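Local coordinates for protein pseudoperoxidase (Leishmania major, PDB 5VIA) that binds heme b between two axial protein ligands and, although it belongs to the peroxidase family, is classed as a pseudoperoxidase, at residues 37-42 with 64-69; 22-27 with 93-98; 162-167 with 174-179. All blocks are in the same frame, centred on the assembly; numbering follows the deposited sequence.

Contact 1 (37-42 with 64-69); sequences SIRTAF and RGLDDV. With HEM (protoporphyrin IX containing Fe), chain B.
Arg39 NH2 donates to the backbone oxygen of Arg64 over 2.9 Å, with a nearly straight N-H...O angle of 165°. Arg64 O meets the guanidinium at its edge, only 7° out of its plane, and NH2 lies in the carbonyl plane. On the same flat group, NH1 reaches the carbonyls of Cys60 and Val62, so backbone oxygens of one connecting loop fix the rotation of the guanidinium. Arginine suits this place: helix 33-49 sets Arg39 CB 3.7 Å from HEM C2D, and the long chain, with CG anti to the backbone N (chi1 172°) and a bend at chi3, carries the guanidinium from there to the carbonyls of the loop. Leu66 covers one guanidinium face with its CD2 branch, 3.4 Å from Arg39 NH2.

The same methyl lies 3.4 Å from Thr40 OG1, whose own polar partner is Thr36 O one helical turn back. Val69 points CG1 tip to tip at that hydroxyl, and its CG2 rests beside Ser37. Branched Leu66 and Val69 thus bring methyls up to helix 33-49 at the start of helix 67-79, where Leu66 is the N-cap residue. On the heme side, Phe42 lays a ring face over HEM CMC.

Arg39 and Phe42 probably occupy the positions of the distal arginine and distal aromatic residue of heme peroxidases. With Cys60 an axial ligand of the iron, the carbonyl bonds would tie the guanidinium to the loop that bears this ligand and so probably fix its place beside the heme.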
loop_
_atom_site.group_PDB
_atom_site.type_symbol
_atom_site.label_atom_id
_atom_site.label_comp_id
_atom_site.label_asym_id
_atom_site.label_seq_id
_atom_site.Cartn_x
_atom_site.Cartn_y
_atom_site.Cartn_z
ATOM N N SER A 37 -2.770 1.102 7.462
ATOM C CA SER A 37 -1.541 1.842 7.720
ATOM C C SER A 37 -0.506 1.553 6.635
ATOM O O SER A 37 0.286 2.426 6.282
ATOM C CB SER A 37 -0.978 1.506 9.100
ATOM O OG SER A 37 -1.949 1.748 10.116
ATOM N N ILE A 38 -0.520 0.337 6.098
ATOM C CA ILE A 38 0.380 -0.017 5.006
ATOM C C ILE A 38 -0.037 0.748 3.760
ATOM O O ILE A 38 0.807 1.338 3.082
ATOM C CB ILE A 38 0.365 -1.527 4.704
ATOM C CG1 ILE A 38 0.948 -2.305 5.881
ATOM C CG2 ILE A 38 1.136 -1.833 3.399
ATOM C CD1 ILE A 38 0.793 -3.805 5.736
ATOM N N ARG A 39 -1.341 0.758 3.470
ATOM C CA ARG A 39 -1.835 1.518 2.332
ATOM C C ARG A 39 -1.413 2.988 2.439
ATOM O O ARG A 39 -1.038 3.602 1.449
ATOM C CB ARG A 39 -3.359 1.438 2.205
ATOM C CG ARG A 39 -3.856 2.410 1.133
ATOM C CD ARG A 39 -5.270 2.131 0.647
ATOM N NE ARG A 39 -6.267 2.634 1.552
ATOM C CZ ARG A 39 -6.806 3.845 1.489
ATOM N NH1 ARG A 39 -6.428 4.707 0.557
ATOM N NH2 ARG A 39 -7.719 4.187 2.374
ATOM N N THR A 40 -1.473 3.522 3.655
ATOM C CA THR A 40 -1.086 4.902 3.916
ATOM C C THR A 40 0.349 5.230 3.479
ATOM O O THR A 40 0.626 6.353 3.071
ATOM C CB THR A 40 -1.282 5.224 5.393
ATOM O OG1 THR A 40 -2.658 4.997 5.731
ATOM C CG2 THR A 40 -0.967 6.666 5.666
ATOM N N ALA A 41 1.259 4.264 3.555
ATOM C CA ALA A 41 2.628 4.530 3.114
ATOM C C ALA A 41 2.631 4.803 1.620
ATOM O O ALA A 41 3.395 5.647 1.136
ATOM C CB ALA A 41 3.541 3.381 3.446
ATOM N N PHE A 42 1.790 4.067 0.891
ATOM C CA PHE A 42 1.626 4.284 -0.542
ATOM C C PHE A 42 0.888 5.583 -0.856
ATOM O O PHE A 42 1.307 6.342 -1.745
ATOM C CB PHE A 42 0.936 3.082 -1.228
ATOM C CG PHE A 42 0.519 3.357 -2.653
ATOM C CD1 PHE A 42 1.459 3.752 -3.608
ATOM C CD2 PHE A 42 -0.805 3.224 -3.042
ATOM C CE1 PHE A 42 1.076 4.010 -4.922
ATOM C CE2 PHE A 42 -1.195 3.482 -4.345
ATOM C CZ PHE A 42 -0.253 3.881 -5.289
ATOM N N ARG A 64 -9.376 9.063 1.073
ATOM C CA ARG A 64 -10.553 8.602 1.809
ATOM C C ARG A 64 -10.259 7.358 2.644
ATOM O O ARG A 64 -9.353 6.587 2.337
ATOM C CB ARG A 64 -11.717 8.339 0.846
ATOM C CG ARG A 64 -12.118 9.547 -0.022
ATOM C CD ARG A 64 -13.371 9.267 -0.883
ATOM N NE ARG A 64 -13.175 8.116 -1.774
ATOM C CZ ARG A 64 -12.753 8.198 -3.037
ATOM N NH1 ARG A 64 -12.487 9.378 -3.585
ATOM N NH2 ARG A 64 -12.602 7.097 -3.765
ATOM N N GLY A 65 -11.019 7.185 3.721
ATOM C CA GLY A 65 -10.893 6.013 4.565
ATOM C C GLY A 65 -9.638 5.947 5.416
ATOM O O GLY A 65 -9.148 4.856 5.706
ATOM N N LEU A 66 -9.118 7.098 5.829
ATOM C CA LEU A 66 -7.863 7.119 6.580
ATOM C C LEU A 66 -8.020 7.777 7.948
ATOM O O LEU A 66 -7.018 8.044 8.617
ATOM C CB LEU A 66 -6.776 7.844 5.781
ATOM C CG LEU A 66 -6.318 7.210 4.470
ATOM C CD1 LEU A 66 -5.243 8.070 3.825
ATOM C CD2 LEU A 66 -5.819 5.793 4.723
ATOM N N ASP A 67 -9.266 8.036 8.357
ATOM C CA ASP A 67 -9.549 8.696 9.638
ATOM C C ASP A 67 -9.042 7.896 10.837
ATOM O O ASP A 67 -8.461 8.460 11.773
ATOM C CB ASP A 67 -11.054 8.953 9.817
ATOM C CG ASP A 67 -11.538 10.206 9.098
ATOM O OD1 ASP A 67 -10.695 10.995 8.620
ATOM O OD2 ASP A 67 -12.776 10.416 9.031
ATOM N N ASP A 68 -9.285 6.587 10.818
ATOM C CA ASP A 68 -8.914 5.738 11.942
ATOM C C ASP A 68 -7.385 5.608 12.005
ATOM O O ASP A 68 -6.798 5.655 13.090
ATOM C CB ASP A 68 -9.607 4.370 11.855
ATOM C CG ASP A 68 -11.094 4.435 12.191
ATOM O OD1 ASP A 68 -11.521 5.380 12.885
ATOM O OD2 ASP A 68 -11.848 3.528 11.774
ATOM N N VAL A 69 -6.744 5.475 10.845
ATOM C CA VAL A 69 -5.280 5.497 10.781
ATOM C C VAL A 69 -4.717 6.807 11.313
ATOM O O VAL A 69 -3.740 6.804 12.057
ATOM C CB VAL A 69 -4.760 5.274 9.347
ATOM C CG1 VAL A 69 -3.266 5.611 9.240
ATOM C CG2 VAL A 69 -4.989 3.846 8.954
HETATM C CHA HEM B . -6.342 -1.554 -1.042
HETATM C CHB HEM B . -6.088 -0.809 -5.852
HETATM C CHC HEM B . -1.352 0.106 -5.297
HETATM C CHD HEM B . -1.493 -1.365 -0.650
HETATM C C1A HEM B . -6.668 -1.353 -2.361
HETATM C C2A HEM B . -8.022 -1.295 -2.867
HETATM C C3A HEM B . -7.967 -1.086 -4.179
HETATM C C4A HEM B . -6.561 -1.009 -4.569
HETATM C CMA HEM B . -9.170 -0.955 -5.130
HETATM C CAA HEM B . -9.300 -1.404 -2.007
HETATM C CBA HEM B . -9.400 -0.026 -1.324
HETATM C CGA HEM B . -10.596 0.096 -0.407
HETATM O O1A HEM B . -11.744 -0.013 -0.904
HETATM O O2A HEM B . -10.401 0.340 0.816
HETATM C C1B HEM B . -4.784 -0.466 -6.147
HETATM C C2B HEM B . -4.239 -0.143 -7.445
HETATM C C3B HEM B . -2.933 0.135 -7.310
HETATM C C4B HEM B . -2.587 -0.050 -5.902
HETATM C CMB HEM B . -5.053 -0.092 -8.747
HETATM C CAB HEM B . -2.015 0.529 -8.494
HETATM C CBB HEM B . -0.929 1.293 -8.330
HETATM C C1C HEM B . -0.965 -0.216 -4.008
HETATM C C2C HEM B . 0.395 -0.144 -3.457
HETATM C C3C HEM B . 0.339 -0.553 -2.160
HETATM C C4C HEM B . -1.045 -0.894 -1.866
HETATM C CMC HEM B . 1.631 0.342 -4.265
HETATM C CAC HEM B . 1.413 -0.675 -1.054
HETATM C CBC HEM B . 2.668 -0.225 -1.193
HETATM C C1D HEM B . -2.809 -1.574 -0.316
HETATM C C2D HEM B . -3.278 -2.049 0.970
HETATM C C3D HEM B . -4.795 -2.112 0.848
HETATM C C4D HEM B . -5.086 -1.668 -0.500
HETATM C CMD HEM B . -2.426 -2.414 2.205
HETATM C CAD HEM B . -5.802 -2.535 1.949
HETATM C CBD HEM B . -6.105 -1.245 2.723
HETATM C CGD HEM B . -7.115 -1.477 3.822
HETATM O O1D HEM B . -7.612 -0.470 4.408
HETATM O O2D HEM B . -7.420 -2.664 4.099
HETATM N NA HEM B . -5.794 -1.182 -3.429
HETATM N NB HEM B . -3.754 -0.410 -5.233
HETATM N NC HEM B . -1.817 -0.682 -3.002
HETATM N ND HEM B . -3.897 -1.374 -1.161
HETATM FE FE HEM B . -3.854 -0.859 -3.211
#

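Contact 2 (22-27 with 93-98); sequences SACKQF and AIAGIK
Phe27 meets Ala95 with the edge of its ring, the carbonyl carbon of Ala95 lying near the ring plane. One face is covered from within its own helix by Ala23 O, which sits 3.3 Å above the Phe27 ring plane, offset toward the rim. This follows from CG standing anti to the carbonyl carbon (chi1 -62°), which swings the ring back along the preceding turn. The rim atom CE2 then presses on the opposite backbone, 3.5 Å from Gly96 N. A large flat residue can come this close because Ala95 and Gly96 are among the smallest available, leaving main chain accessible to the ring.

Next to it, Ala23 and Ala95 touch methyl to methyl, with 3.7 Å between Ala23 CB and Ala95 CB. Cys24 flanks this pair: its SG lies 3.8 Å from Ala95 O and 3.9 Å from Lys98 CD. Cysteine adds a modest, polarisable surface here, while lysine can offer methylenes to the buried sulfur, and its exposed position leaves the ammonium group at the protein surface.

Small residues at the crossing point allow the axes of the two segments to approach to 8.9 Å at a signed crossing angle of -56°. Phe27 also reaches Ala34 and Ser37 of helix 33-49 and Ile72 of helix 67-79, so its ring stands where four helices meet. The angle is close to that expected when ridges of residues four apart fit into one another's grooves, and the helix assembly belongs to the largely helical fold of heme peroxidases.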
loop_
_atom_site.group_PDB
_atom_site.type_symbol
_atom_site.label_atom_id
_atom_site.label_comp_id
_atom_site.label_asym_id
_atom_site.label_seq_id
_atom_site.Cartn_x
_atom_site.Cartn_y
_atom_site.Cartn_z
ATOM N N SER A 22 4.636 0.225 19.759
ATOM C CA SER A 22 3.471 1.011 20.156
ATOM C C SER A 22 2.376 0.945 19.089
ATOM O O SER A 22 1.199 0.844 19.410
ATOM C CB SER A 22 3.863 2.466 20.424
ATOM O OG SER A 22 4.902 2.566 21.385
ATOM N N ALA A 23 2.760 0.997 17.821
ATOM C CA ALA A 23 1.778 0.855 16.753
ATOM C C ALA A 23 1.164 -0.552 16.741
ATOM O O ALA A 23 -0.048 -0.708 16.562
ATOM C CB ALA A 23 2.399 1.190 15.406
ATOM N N CYS A 24 1.999 -1.571 16.932
ATOM C CA CYS A 24 1.526 -2.955 16.970
ATOM C C CYS A 24 0.457 -3.198 18.031
ATOM O O CYS A 24 -0.495 -3.947 17.795
ATOM C CB CYS A 24 2.693 -3.906 17.213
ATOM S SG CYS A 24 3.670 -4.232 15.742
ATOM N N LYS A 25 0.619 -2.578 19.197
ATOM C CA LYS A 25 -0.353 -2.732 20.276
ATOM C C LYS A 25 -1.708 -2.150 19.875
ATOM O O LYS A 25 -2.755 -2.715 20.203
ATOM C CB LYS A 25 0.166 -2.092 21.569
ATOM C CG LYS A 25 1.520 -2.647 22.025
ATOM C CD LYS A 25 1.799 -2.351 23.496
ATOM C CE LYS A 25 3.070 -3.061 24.000
ATOM N NZ LYS A 25 4.337 -2.310 23.694
ATOM N N GLN A 26 -1.682 -1.031 19.152
ATOM C CA GLN A 26 -2.905 -0.432 18.622
ATOM C C GLN A 26 -3.587 -1.399 17.650
ATOM O O GLN A 26 -4.809 -1.593 17.695
ATOM C CB GLN A 26 -2.598 0.907 17.938
ATOM C CG GLN A 26 -2.247 2.037 18.912
ATOM C CD GLN A 26 -3.339 2.279 19.943
ATOM O OE1 GLN A 26 -4.531 2.229 19.628
ATOM N NE2 GLN A 26 -2.936 2.522 21.186
ATOM N N PHE A 27 -2.781 -2.027 16.797
ATOM C CA PHE A 27 -3.271 -3.005 15.837
ATOM C C PHE A 27 -3.866 -4.224 16.527
ATOM O O PHE A 27 -4.715 -4.906 15.956
ATOM C CB PHE A 27 -2.146 -3.438 14.892
ATOM C CG PHE A 27 -1.590 -2.317 14.068
ATOM C CD1 PHE A 27 -2.370 -1.197 13.783
ATOM C CD2 PHE A 27 -0.290 -2.370 13.588
ATOM C CE1 PHE A 27 -1.853 -0.143 13.029
ATOM C CE2 PHE A 27 0.229 -1.328 12.833
ATOM C CZ PHE A 27 -0.554 -0.214 12.547
ATOM N N ALA A 93 3.570 2.061 9.186
ATOM C CA ALA A 93 3.380 1.191 8.033
ATOM C C ALA A 93 4.217 -0.065 8.215
ATOM O O ALA A 93 3.743 -1.185 7.984
ATOM C CB ALA A 93 3.771 1.912 6.731
ATOM N N ILE A 94 5.468 0.127 8.632
ATOM C CA ILE A 94 6.371 -0.993 8.892
ATOM C C ILE A 94 5.792 -1.891 9.984
ATOM O O ILE A 94 5.879 -3.115 9.907
ATOM C CB ILE A 94 7.793 -0.480 9.269
ATOM C CG1 ILE A 94 8.476 0.150 8.045
ATOM C CG2 ILE A 94 8.674 -1.597 9.809
ATOM C CD1 ILE A 94 9.752 0.910 8.390
ATOM N N ALA A 95 5.178 -1.285 10.994
ATOM C CA ALA A 95 4.520 -2.060 12.044
ATOM C C ALA A 95 3.319 -2.838 11.501
ATOM O O ALA A 95 3.007 -3.932 11.990
ATOM C CB ALA A 95 4.110 -1.158 13.189
ATOM N N GLY A 96 2.650 -2.280 10.490
ATOM C CA GLY A 96 1.551 -2.975 9.833
ATOM C C GLY A 96 2.029 -4.259 9.177
ATOM O O GLY A 96 1.386 -5.310 9.290
ATOM N N ILE A 97 3.164 -4.183 8.482
ATOM C CA ILE A 97 3.743 -5.365 7.857
ATOM C C ILE A 97 4.066 -6.424 8.913
ATOM O O ILE A 97 3.735 -7.611 8.750
ATOM C CB ILE A 97 5.031 -5.016 7.079
ATOM C CG1 ILE A 97 4.728 -4.021 5.957
ATOM C CG2 ILE A 97 5.665 -6.268 6.493
ATOM C CD1 ILE A 97 5.978 -3.406 5.345
ATOM N N LYS A 98 4.738 -6.002 9.981
ATOM C CA LYS A 98 5.063 -6.887 11.097
ATOM C C LYS A 98 3.815 -7.547 11.663
ATOM O O LYS A 98 3.790 -8.765 11.909
ATOM C CB LYS A 98 5.752 -6.087 12.211
ATOM C CG LYS A 98 6.198 -6.903 13.418
ATOM C CD LYS A 98 6.869 -6.002 14.455
ATOM C CE LYS A 98 7.588 -6.797 15.545
ATOM N NZ LYS A 98 6.690 -7.546 16.442
#

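Contact 3 (162-167 with 174-179); sequences GEFHEN and ATHTGR. With HEM (protoporphyrin IX containing Fe), chain B.
The segments 162-167 and 174-179 run side by side in roughly opposite senses, both extended where they meet, with Glu163 and Thr175 CA atoms 4.4 Å apart. One backbone bond joins them, Phe164 N to Ala174 O, 3.0 Å long. Gly162, with its positive phi, lets the backbone run close to the propionate, Gly162 CA lying 3.1 Å from HEM O2D.

Phe164 packs one ring face against HEM CAA, 3.6 Å from the ring plane. Its edge turns toward the face of His176 in an edge-to-face pair, the ring centroids of Phe164 and His176 being 5.0 Å apart. In this loop on the side of the axial His159, segment 162-167 grips the propionates, while 174-179 brings the ring edge of His176 to the porphyrin. Glu163 N donates to HEM O2D, and His165 holds the other propionate twice: its N binds O1A, and ND1 donates to O2A over 2.7 Å.

Thr175 forms an ST motif, its OG1 placed between backbone N and carbonyl carbon (chi1 59°) to accept from Gly178 N at 2.8 Å, while CG2 packs on Glu163 CB. The Glu163 carboxylate pairs with Arg180 through OE2. His176 also stacks on His159, one of the two axial ligands of the iron, and its backbone N donates to a water that bonds weakly to Gly162 O.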
loop_
_atom_site.group_PDB
_atom_site.type_symbol
_atom_site.label_atom_id
_atom_site.label_comp_id
_atom_site.label_asym_id
_atom_site.label_seq_id
_atom_site.Cartn_x
_atom_site.Cartn_y
_atom_site.Cartn_z
ATOM N N GLY A 162 -5.700 -6.773 3.883
ATOM C CA GLY A 162 -6.666 -5.688 3.860
ATOM C C GLY A 162 -7.972 -6.043 3.182
ATOM O O GLY A 162 -8.202 -7.194 2.820
ATOM N N GLU A 163 -8.841 -5.052 3.011
ATOM C CA GLU A 163 -10.112 -5.278 2.343
ATOM C C GLU A 163 -10.655 -3.999 1.723
ATOM O O GLU A 163 -10.065 -2.923 1.857
ATOM C CB GLU A 163 -11.134 -5.853 3.329
ATOM C CG GLU A 163 -11.232 -5.086 4.621
ATOM C CD GLU A 163 -12.092 -5.793 5.646
ATOM O OE1 GLU A 163 -13.314 -5.912 5.445
ATOM O OE2 GLU A 163 -11.544 -6.254 6.661
ATOM N N PHE A 164 -11.805 -4.127 1.069
ATOM C CA PHE A 164 -12.468 -3.009 0.410
ATOM C C PHE A 164 -13.393 -2.257 1.358
ATOM O O PHE A 164 -14.005 -2.858 2.245
ATOM C CB PHE A 164 -13.243 -3.534 -0.806
ATOM C CG PHE A 164 -12.359 -3.866 -1.976
ATOM C CD1 PHE A 164 -11.424 -4.897 -1.895
ATOM C CD2 PHE A 164 -12.438 -3.128 -3.150
ATOM C CE1 PHE A 164 -10.590 -5.193 -2.972
ATOM C CE2 PHE A 164 -11.596 -3.418 -4.230
ATOM C CZ PHE A 164 -10.681 -4.457 -4.136
ATOM N N HIS A 165 -13.499 -0.940 1.177
ATOM C CA HIS A 165 -14.378 -0.127 2.023
ATOM C C HIS A 165 -15.366 0.707 1.198
ATOM O O HIS A 165 -15.059 1.141 0.077
ATOM C CB HIS A 165 -13.547 0.787 2.934
ATOM C CG HIS A 165 -12.551 0.050 3.770
ATOM N ND1 HIS A 165 -11.376 -0.455 3.256
ATOM C CD2 HIS A 165 -12.567 -0.302 5.081
ATOM C CE1 HIS A 165 -10.700 -1.064 4.213
ATOM N NE2 HIS A 165 -11.406 -0.990 5.331
ATOM N N GLU A 166 -16.546 0.939 1.761
ATOM C CA GLU A 166 -17.618 1.626 1.038
ATOM C C GLU A 166 -17.291 3.092 0.725
ATOM O O GLU A 166 -17.751 3.628 -0.281
ATOM C CB GLU A 166 -18.947 1.495 1.788
ATOM C CG GLU A 166 -19.993 0.617 1.061
ATOM C CD GLU A 166 -20.904 -0.131 2.005
ATOM O OE1 GLU A 166 -20.685 -0.034 3.231
ATOM O OE2 GLU A 166 -21.847 -0.818 1.532
ATOM N N ASN A 167 -16.478 3.734 1.566
ATOM C CA ASN A 167 -16.103 5.134 1.330
ATOM C C ASN A 167 -14.811 5.319 0.539
ATOM O O ASN A 167 -14.363 6.454 0.328
ATOM C CB ASN A 167 -16.066 5.936 2.645
ATOM C CG ASN A 167 -15.058 5.393 3.642
ATOM O OD1 ASN A 167 -14.502 4.316 3.455
ATOM N ND2 ASN A 167 -14.838 6.133 4.725
ATOM N N ALA A 174 -15.323 -7.493 0.597
ATOM C CA ALA A 174 -14.556 -8.028 -0.514
ATOM C C ALA A 174 -13.096 -7.795 -0.192
ATOM O O ALA A 174 -12.772 -6.881 0.565
ATOM C CB ALA A 174 -14.929 -7.325 -1.799
ATOM N N THR A 175 -12.222 -8.630 -0.748
ATOM C CA THR A 175 -10.778 -8.480 -0.593
ATOM C C THR A 175 -10.182 -8.747 -1.959
ATOM O O THR A 175 -10.919 -9.096 -2.873
ATOM C CB THR A 175 -10.223 -9.470 0.438
ATOM O OG1 THR A 175 -10.526 -10.810 0.030
ATOM C CG2 THR A 175 -10.867 -9.219 1.798
ATOM N N HIS A 176 -8.874 -8.569 -2.123
ATOM C CA HIS A 176 -8.246 -8.891 -3.396
ATOM C C HIS A 176 -8.102 -10.404 -3.608
ATOM O O HIS A 176 -8.262 -10.897 -4.733
ATOM C CB HIS A 176 -6.858 -8.247 -3.498
ATOM C CG HIS A 176 -6.886 -6.785 -3.812
ATOM N ND1 HIS A 176 -6.652 -5.812 -2.863
ATOM C CD2 HIS A 176 -7.108 -6.128 -4.976
ATOM C CE1 HIS A 176 -6.725 -4.620 -3.429
ATOM N NE2 HIS A 176 -7.004 -4.783 -4.710
ATOM N N THR A 177 -7.779 -11.136 -2.538
ATOM C CA THR A 177 -7.385 -12.543 -2.672
ATOM C C THR A 177 -8.163 -13.508 -1.785
ATOM O O THR A 177 -7.878 -14.707 -1.776
ATOM C CB THR A 177 -5.881 -12.742 -2.373
ATOM O OG1 THR A 177 -5.646 -12.597 -0.963
ATOM C CG2 THR A 177 -5.045 -11.738 -3.134
ATOM N N GLY A 178 -9.138 -13.002 -1.037
ATOM C CA GLY A 178 -9.953 -13.881 -0.215
ATOM C C GLY A 178 -9.455 -13.981 1.215
ATOM O O GLY A 178 -10.091 -14.629 2.061
ATOM N N ARG A 179 -8.319 -13.342 1.486
ATOM C CA ARG A 179 -7.742 -13.327 2.828
ATOM C C ARG A 179 -7.268 -11.929 3.188
ATOM O O ARG A 179 -7.088 -11.069 2.312
ATOM C CB ARG A 179 -6.589 -14.329 2.957
ATOM C CG ARG A 179 -7.012 -15.767 2.767
ATOM C CD ARG A 179 -5.947 -16.734 3.248
ATOM N NE ARG A 179 -6.316 -18.117 2.945
ATOM C CZ ARG A 179 -5.444 -19.114 2.817
ATOM N NH1 ARG A 179 -4.142 -18.887 2.967
ATOM N NH2 ARG A 179 -5.869 -20.338 2.531
HETATM C CHA HEM B . -6.342 -1.554 -1.042
HETATM C CHB HEM B . -6.088 -0.809 -5.852
HETATM C CHC HEM B . -1.352 0.106 -5.297
HETATM C CHD HEM B . -1.493 -1.365 -0.650
HETATM C C1A HEM B . -6.668 -1.353 -2.361
HETATM C C2A HEM B . -8.022 -1.295 -2.867
HETATM C C3A HEM B . -7.967 -1.086 -4.179
HETATM C C4A HEM B . -6.561 -1.009 -4.569
HETATM C CMA HEM B . -9.170 -0.955 -5.130
HETATM C CAA HEM B . -9.300 -1.404 -2.007
HETATM C CBA HEM B . -9.400 -0.026 -1.324
HETATM C CGA HEM B . -10.596 0.096 -0.407
HETATM O O1A HEM B . -11.744 -0.013 -0.904
HETATM O O2A HEM B . -10.401 0.340 0.816
HETATM C C1B HEM B . -4.784 -0.466 -6.147
HETATM C C2B HEM B . -4.239 -0.143 -7.445
HETATM C C3B HEM B . -2.933 0.135 -7.310
HETATM C C4B HEM B . -2.587 -0.050 -5.902
HETATM C CMB HEM B . -5.053 -0.092 -8.747
HETATM C CAB HEM B . -2.015 0.529 -8.494
HETATM C CBB HEM B . -0.929 1.293 -8.330
HETATM C C1C HEM B . -0.965 -0.216 -4.008
HETATM C C2C HEM B . 0.395 -0.144 -3.457
HETATM C C3C HEM B . 0.339 -0.553 -2.160
HETATM C C4C HEM B . -1.045 -0.894 -1.866
HETATM C CMC HEM B . 1.631 0.342 -4.265
HETATM C CAC HEM B . 1.413 -0.675 -1.054
HETATM C CBC HEM B . 2.668 -0.225 -1.193
HETATM C C1D HEM B . -2.809 -1.574 -0.316
HETATM C C2D HEM B . -3.278 -2.049 0.970
HETATM C C3D HEM B . -4.795 -2.112 0.848
HETATM C C4D HEM B . -5.086 -1.668 -0.500
HETATM C CMD HEM B . -2.426 -2.414 2.205
HETATM C CAD HEM B . -5.802 -2.535 1.949
HETATM C CBD HEM B . -6.105 -1.245 2.723
HETATM C CGD HEM B . -7.115 -1.477 3.822
HETATM O O1D HEM B . -7.612 -0.470 4.408
HETATM O O2D HEM B . -7.420 -2.664 4.099
HETATM N NA HEM B . -5.794 -1.182 -3.429
HETATM N NB HEM B . -3.754 -0.410 -5.233
HETATM N NC HEM B . -1.817 -0.682 -3.002
HETATM N ND HEM B . -3.897 -1.374 -1.161
HETATM FE FE HEM B . -3.854 -0.859 -3.211
HETATM O O HOH W 1 -7.847 -6.776 -0.013
HETATM O O HOH W 2 -14.544 -5.359 3.107
#

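In the fold
Helix 16-29 opens the long loop that contact 2 closes some 66 residues later on helix 85-99. Within that loop lies contact 1, a shorter closure from helix 33-49 through the Cys60 loop to helix 67-79. The two touch directly: Ser37 OG lies 3.4 Å from Phe27 CZ, and Ala41 CB packs on Ala93 CB, so helix 33-49 sits against both partners of contact 2. Contact 3 follows in series, after helix 149-155, and closes a tight loop of its own. It does not touch contact 2, but shares the heme with contact 1, and Arg64 NE probably bonds Asn167 O, linking the Cys60 loop to the propionate-binding segment.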